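Long-range contacts in glutaconate CoA-transferase subunit A (Acidaminococcus fermentans, PDB 1POI), which catalyses the transfer of coenzyme A from acetyl-CoA to (R)-2-hydroxyglutarate and related acids such as glutaconate, a step of glutamate degradation: residues A[25-30]-A[74-79]; A[82-87]-A[265-270]. All blocks are in the same frame, centred on the assembly; numbering follows the deposited sequence.

Contact 1: residues A[25-30]-A[74-79]; sequences FTTDRK and TANSGV
Thr26 and Thr27 meet Asn76 and Ser77 where two loops of the parallel α/β CoA-transferase fold come together. One follows strand 19-22, the other strand 73-74. Thr26 and Thr27 are the corners of a type II' beta turn from Phe25 to Asp28. Asn76 is the centre of an inverse gamma turn.

Carbons set against oxygens make up much of the direct contact. CB of Thr26 lies 3.3 Å from OG of Ser77, and the methyl CG2 is as close to that oxygen. The Ser77 hydroxyl has its main partner in Tyr73 OH, outside the two loops. The CG2 methyl of Thr27 faces two oxygens, 3.7 Å from O of Ser77 and 3.8 Å from OD1 of Asn76. It is anti to its own carbonyl carbon, while OG1 (chi1 63°) turns to a water. The further link from this water to Ser77 O is too short to be relied on and stays doubtful.

Another water bridges the loops, joining a turn carbonyl to a side-chain amide. OD1 of Asn76 also takes a weak bond from Gly55 N. The bridging water donates to Thr26 O at 2.8 Å and to Asn76 OD1 at 2.6 Å.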
loop_
_atom_site.group_PDB
_atom_site.type_symbol
_atom_site.label_atom_id
_atom_site.label_comp_id
_atom_site.label_asym_id
_atom_site.label_seq_id
_atom_site.Cartn_x
_atom_site.Cartn_y
_atom_site.Cartn_z
ATOM N N PHE A 25 17.625 15.030 -12.542
ATOM C CA PHE A 25 17.292 16.368 -13.029
ATOM C C PHE A 25 17.819 17.361 -12.004
ATOM O O PHE A 25 17.381 17.342 -10.866
ATOM C CB PHE A 25 15.772 16.510 -13.135
ATOM C CG PHE A 25 15.308 17.663 -13.992
ATOM C CD1 PHE A 25 15.361 18.968 -13.524
ATOM C CD2 PHE A 25 14.795 17.435 -15.260
ATOM C CE1 PHE A 25 14.909 20.032 -14.308
ATOM C CE2 PHE A 25 14.342 18.483 -16.048
ATOM C CZ PHE A 25 14.403 19.784 -15.569
ATOM N N THR A 26 18.730 18.238 -12.438
ATOM C CA THR A 26 19.387 19.270 -11.614
ATOM C C THR A 26 19.681 18.910 -10.143
ATOM O O THR A 26 20.682 18.230 -9.871
ATOM C CB THR A 26 18.743 20.671 -11.794
ATOM O OG1 THR A 26 17.373 20.637 -11.399
ATOM C CG2 THR A 26 18.805 21.083 -13.247
ATOM N N THR A 27 18.881 19.385 -9.190
ATOM C CA THR A 27 19.113 19.020 -7.783
ATOM C C THR A 27 18.202 17.874 -7.357
ATOM O O THR A 27 18.003 17.654 -6.163
ATOM C CB THR A 27 18.877 20.175 -6.805
ATOM O OG1 THR A 27 17.500 20.574 -6.854
ATOM C CG2 THR A 27 19.755 21.347 -7.143
ATOM N N ASP A 28 17.649 17.147 -8.322
ATOM C CA ASP A 28 16.765 16.018 -8.020
ATOM C C ASP A 28 17.318 14.704 -8.601
ATOM O O ASP A 28 17.538 14.598 -9.806
ATOM C CB ASP A 28 15.334 16.301 -8.535
ATOM C CG ASP A 28 14.291 15.270 -8.042
ATOM O OD1 ASP A 28 14.655 14.212 -7.461
ATOM O OD2 ASP A 28 13.079 15.525 -8.230
ATOM N N ARG A 29 17.549 13.725 -7.728
ATOM C CA ARG A 29 18.047 12.400 -8.104
ATOM C C ARG A 29 19.251 12.282 -9.066
ATOM O O ARG A 29 19.190 11.549 -10.048
ATOM C CB ARG A 29 16.887 11.511 -8.577
ATOM C CG ARG A 29 16.900 10.084 -7.949
ATOM C CD ARG A 29 15.817 9.170 -8.527
ATOM N NE ARG A 29 15.891 9.150 -9.984
ATOM C CZ ARG A 29 15.002 9.746 -10.775
ATOM N NH1 ARG A 29 13.970 10.367 -10.244
ATOM N NH2 ARG A 29 15.230 9.901 -12.070
ATOM N N LYS A 30 20.346 12.976 -8.759
ATOM C CA LYS A 30 21.582 12.934 -9.549
ATOM C C LYS A 30 22.522 11.817 -9.012
ATOM O O LYS A 30 22.645 11.615 -7.800
ATOM C CB LYS A 30 22.302 14.275 -9.431
ATOM C CG LYS A 30 22.490 15.018 -10.726
ATOM C CD LYS A 30 21.225 15.658 -11.173
ATOM C CE LYS A 30 21.435 16.320 -12.503
ATOM N NZ LYS A 30 21.854 15.291 -13.511
ATOM N N THR A 74 22.720 24.209 -17.509
ATOM C CA THR A 74 23.621 23.769 -16.429
ATOM C C THR A 74 23.598 24.704 -15.214
ATOM O O THR A 74 24.234 25.754 -15.222
ATOM C CB THR A 74 25.089 23.640 -16.901
ATOM O OG1 THR A 74 25.111 23.152 -18.245
ATOM C CG2 THR A 74 25.844 22.653 -16.025
ATOM N N ALA A 75 22.937 24.274 -14.141
ATOM C CA ALA A 75 22.815 25.079 -12.926
ATOM C C ALA A 75 22.344 24.238 -11.774
ATOM O O ALA A 75 21.507 23.373 -11.945
ATOM C CB ALA A 75 21.816 26.192 -13.128
ATOM N N ASN A 76 22.880 24.486 -10.587
ATOM C CA ASN A 76 22.424 23.763 -9.418
ATOM C C ASN A 76 21.189 24.605 -9.018
ATOM O O ASN A 76 21.206 25.348 -8.034
ATOM C CB ASN A 76 23.514 23.757 -8.353
ATOM C CG ASN A 76 24.000 22.354 -8.025
ATOM O OD1 ASN A 76 23.330 21.362 -8.310
ATOM N ND2 ASN A 76 25.174 22.261 -7.439
ATOM N N SER A 77 20.167 24.532 -9.873
ATOM C CA SER A 77 18.912 25.271 -9.763
ATOM C C SER A 77 18.486 25.628 -8.348
ATOM O O SER A 77 18.293 24.750 -7.505
ATOM C CB SER A 77 17.797 24.489 -10.458
ATOM O OG SER A 77 18.238 23.915 -11.676
ATOM N N GLY A 78 18.320 26.926 -8.106
ATOM C CA GLY A 78 17.923 27.403 -6.792
ATOM C C GLY A 78 19.121 27.939 -6.035
ATOM O O GLY A 78 19.102 29.073 -5.573
ATOM N N VAL A 79 20.161 27.116 -5.916
ATOM C CA VAL A 79 21.393 27.495 -5.247
ATOM C C VAL A 79 22.339 28.223 -6.225
ATOM O O VAL A 79 22.664 29.393 -6.024
ATOM C CB VAL A 79 22.056 26.277 -4.639
ATOM C CG1 VAL A 79 23.327 26.686 -3.923
ATOM C CG2 VAL A 79 21.077 25.599 -3.679
HETATM O O HOH W 1 22.868 18.782 -8.240
HETATM O O HOH W 2 17.417 23.018 -6.060
#

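Contact 2: residues A[82-87]-A[265-270]; sequences VSRRFR and KVSKTQ
Arg84 and Lys268 bring the two backbones closest, with their CA atoms 5.8 Å apart, where the first turn of helix 84-92 meets the type I beta turn from Val266 to Thr269. This is a helix start packed against the short turn that joins helices 257-266 and 270-282.

Arg85 makes the direct hydrogen bonds. Its chain bends at chi2 (11°) and chi3, which turns the guanidinium to the backbone of the turn. NH1 donates to O of Ser267 at 2.8 Å, from above the carbonyl plane. NE and NH2 grip Gln270 side-on, and both donate to OE1, at 3.1 Å from NE and 3.3 Å from NH2. Both come from the same face of the amide, and the guanidinium and amide planes are 67° apart. OE1 also accepts from Trp89 NE1, and NE2 of Gln270 donates to Gly62 O, so both ends of the amide are held. The Thr269 carbonyl carbon and Gln270 N lie over one face of the guanidinium.

Arg84 runs alongside Lys268, pointing the same way. CE of Lys268 lies 3.6 Å above the centre of the Arg84 guanidinium plane. Farther back, CD of Arg84 lies 3.5 Å from CG of Lys268. The two charged ends are near each other, but Arg84 NH2 forms a salt bridge with Asp264, which probably offsets the like charges.

Ser267 links the turn to the helix start through a water. Its OG, whose main partner is Tyr263 O, accepts a bond from this water at 3.1 Å, while Arg84 N donates to the same water at 3.2 Å.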
loop_
_atom_site.group_PDB
_atom_site.type_symbol
_atom_site.label_atom_id
_atom_site.label_comp_id
_atom_site.label_asym_id
_atom_site.label_seq_id
_atom_site.Cartn_x
_atom_site.Cartn_y
_atom_site.Cartn_z
ATOM N N VAL A 82 23.899 29.551 -12.642
ATOM C CA VAL A 82 24.656 29.097 -13.809
ATOM C C VAL A 82 25.918 28.525 -13.210
ATOM O O VAL A 82 26.694 29.268 -12.634
ATOM C CB VAL A 82 25.068 30.296 -14.705
ATOM C CG1 VAL A 82 25.760 29.800 -15.970
ATOM C CG2 VAL A 82 23.841 31.147 -15.048
ATOM N N SER A 83 26.084 27.209 -13.274
ATOM C CA SER A 83 27.265 26.557 -12.716
ATOM C C SER A 83 28.525 27.347 -13.032
ATOM O O SER A 83 28.753 27.785 -14.163
ATOM C CB SER A 83 27.390 25.128 -13.216
ATOM O OG SER A 83 26.307 24.345 -12.753
ATOM N N ARG A 84 29.346 27.509 -12.009
ATOM C CA ARG A 84 30.550 28.301 -12.117
ATOM C C ARG A 84 31.737 27.688 -12.847
ATOM O O ARG A 84 32.312 28.350 -13.688
ATOM C CB ARG A 84 30.914 28.835 -10.728
ATOM C CG ARG A 84 29.717 29.531 -10.075
ATOM C CD ARG A 84 29.909 29.734 -8.592
ATOM N NE ARG A 84 28.743 30.341 -7.954
ATOM C CZ ARG A 84 28.308 31.579 -8.185
ATOM N NH1 ARG A 84 28.933 32.363 -9.049
ATOM N NH2 ARG A 84 27.242 32.040 -7.546
ATOM N N ARG A 85 32.103 26.442 -12.555
ATOM C CA ARG A 85 33.227 25.824 -13.258
ATOM C C ARG A 85 32.853 25.783 -14.737
ATOM O O ARG A 85 33.660 26.107 -15.608
ATOM C CB ARG A 85 33.483 24.403 -12.757
ATOM C CG ARG A 85 34.482 24.256 -11.600
ATOM C CD ARG A 85 34.873 25.574 -10.943
ATOM N NE ARG A 85 35.928 26.290 -11.645
ATOM C CZ ARG A 85 36.007 27.618 -11.718
ATOM N NH1 ARG A 85 35.098 28.390 -11.138
ATOM N NH2 ARG A 85 37.014 28.186 -12.360
ATOM N N PHE A 86 31.592 25.447 -14.986
ATOM C CA PHE A 86 31.004 25.362 -16.313
ATOM C C PHE A 86 31.155 26.688 -17.073
ATOM O O PHE A 86 31.871 26.741 -18.054
ATOM C CB PHE A 86 29.516 24.923 -16.170
ATOM C CG PHE A 86 28.637 25.251 -17.359
ATOM C CD1 PHE A 86 28.614 24.428 -18.477
ATOM C CD2 PHE A 86 27.854 26.403 -17.366
ATOM C CE1 PHE A 86 27.827 24.754 -19.589
ATOM C CE2 PHE A 86 27.068 26.734 -18.464
ATOM C CZ PHE A 86 27.057 25.907 -19.579
ATOM N N ARG A 87 30.555 27.775 -16.596
ATOM C CA ARG A 87 30.657 29.041 -17.318
ATOM C C ARG A 87 32.057 29.626 -17.363
ATOM O O ARG A 87 32.354 30.462 -18.214
ATOM C CB ARG A 87 29.662 30.076 -16.784
ATOM C CG ARG A 87 29.925 30.568 -15.369
ATOM C CD ARG A 87 30.158 32.097 -15.328
ATOM N NE ARG A 87 29.004 32.898 -15.755
ATOM C CZ ARG A 87 27.907 33.111 -15.019
ATOM N NH1 ARG A 87 27.790 32.574 -13.799
ATOM N NH2 ARG A 87 26.934 33.900 -15.485
ATOM N N LYS A 265 29.613 28.709 -3.402
ATOM C CA LYS A 265 30.645 29.704 -3.186
ATOM C C LYS A 265 32.018 29.136 -3.497
ATOM O O LYS A 265 32.846 29.796 -4.120
ATOM C CB LYS A 265 30.554 30.270 -1.759
ATOM C CG LYS A 265 30.861 29.288 -0.635
ATOM C CD LYS A 265 32.201 29.599 0.015
ATOM C CE LYS A 265 32.641 28.489 0.975
ATOM N NZ LYS A 265 34.082 28.658 1.385
ATOM N N VAL A 266 32.254 27.913 -3.052
ATOM C CA VAL A 266 33.502 27.217 -3.302
ATOM C C VAL A 266 33.865 27.215 -4.803
ATOM O O VAL A 266 34.954 27.633 -5.190
ATOM C CB VAL A 266 33.392 25.784 -2.805
ATOM C CG1 VAL A 266 34.430 24.933 -3.450
ATOM C CG2 VAL A 266 33.553 25.750 -1.301
ATOM N N SER A 267 32.924 26.819 -5.651
ATOM C CA SER A 267 33.147 26.768 -7.092
ATOM C C SER A 267 33.297 28.121 -7.790
ATOM O O SER A 267 33.210 28.164 -9.023
ATOM C CB SER A 267 31.995 26.024 -7.768
ATOM O OG SER A 267 30.778 26.750 -7.610
ATOM N N LYS A 268 33.438 29.224 -7.049
ATOM C CA LYS A 268 33.584 30.526 -7.711
ATOM C C LYS A 268 35.001 30.726 -8.195
ATOM O O LYS A 268 35.291 31.711 -8.883
ATOM C CB LYS A 268 33.181 31.696 -6.814
ATOM C CG LYS A 268 31.761 31.623 -6.319
ATOM C CD LYS A 268 31.303 32.908 -5.649
ATOM C CE LYS A 268 29.912 32.699 -5.028
ATOM N NZ LYS A 268 29.289 33.944 -4.518
ATOM N N THR A 269 35.901 29.851 -7.744
ATOM C CA THR A 269 37.297 29.890 -8.153
ATOM C C THR A 269 37.851 28.470 -8.170
ATOM O O THR A 269 37.536 27.632 -7.303
ATOM C CB THR A 269 38.195 30.724 -7.209
ATOM O OG1 THR A 269 38.389 30.012 -5.979
ATOM C CG2 THR A 269 37.609 32.100 -6.924
ATOM N N GLN A 270 38.742 28.236 -9.120
ATOM C CA GLN A 270 39.400 26.958 -9.305
ATOM C C GLN A 270 40.151 26.505 -8.050
ATOM O O GLN A 270 40.226 25.305 -7.760
ATOM C CB GLN A 270 40.380 27.082 -10.458
ATOM C CG GLN A 270 40.852 25.765 -11.000
ATOM C CD GLN A 270 39.729 24.969 -11.590
ATOM O OE1 GLN A 270 38.872 25.514 -12.295
ATOM N NE2 GLN A 270 39.695 23.678 -11.278
HETATM O O HOH W 3 28.760 25.574 -9.578
#

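In the fold
Contact 1 is buried, its centre about 10 Å from the centre of the chain, and joins the loop after sheet strand 19-22 to the loop after the short strand 73-74. Contact 2 is partly buried, its centre about 18 Å from that point, where Lys268 is exposed. The chemistry changes with place: small side chains and a bridging water inside, one arginine hydrogen-bonded to the turn and another laid along a lysine farther out. Residues 74-79 and 82-87 touch, through a probable hydrogen bond from Ser83 N to Thr74 O. Helix 257-266 ties the two together. Its Tyr263 packs on Asn76 of contact 1, and its Asp264 forms the salt bridge with Arg84 of contact 2.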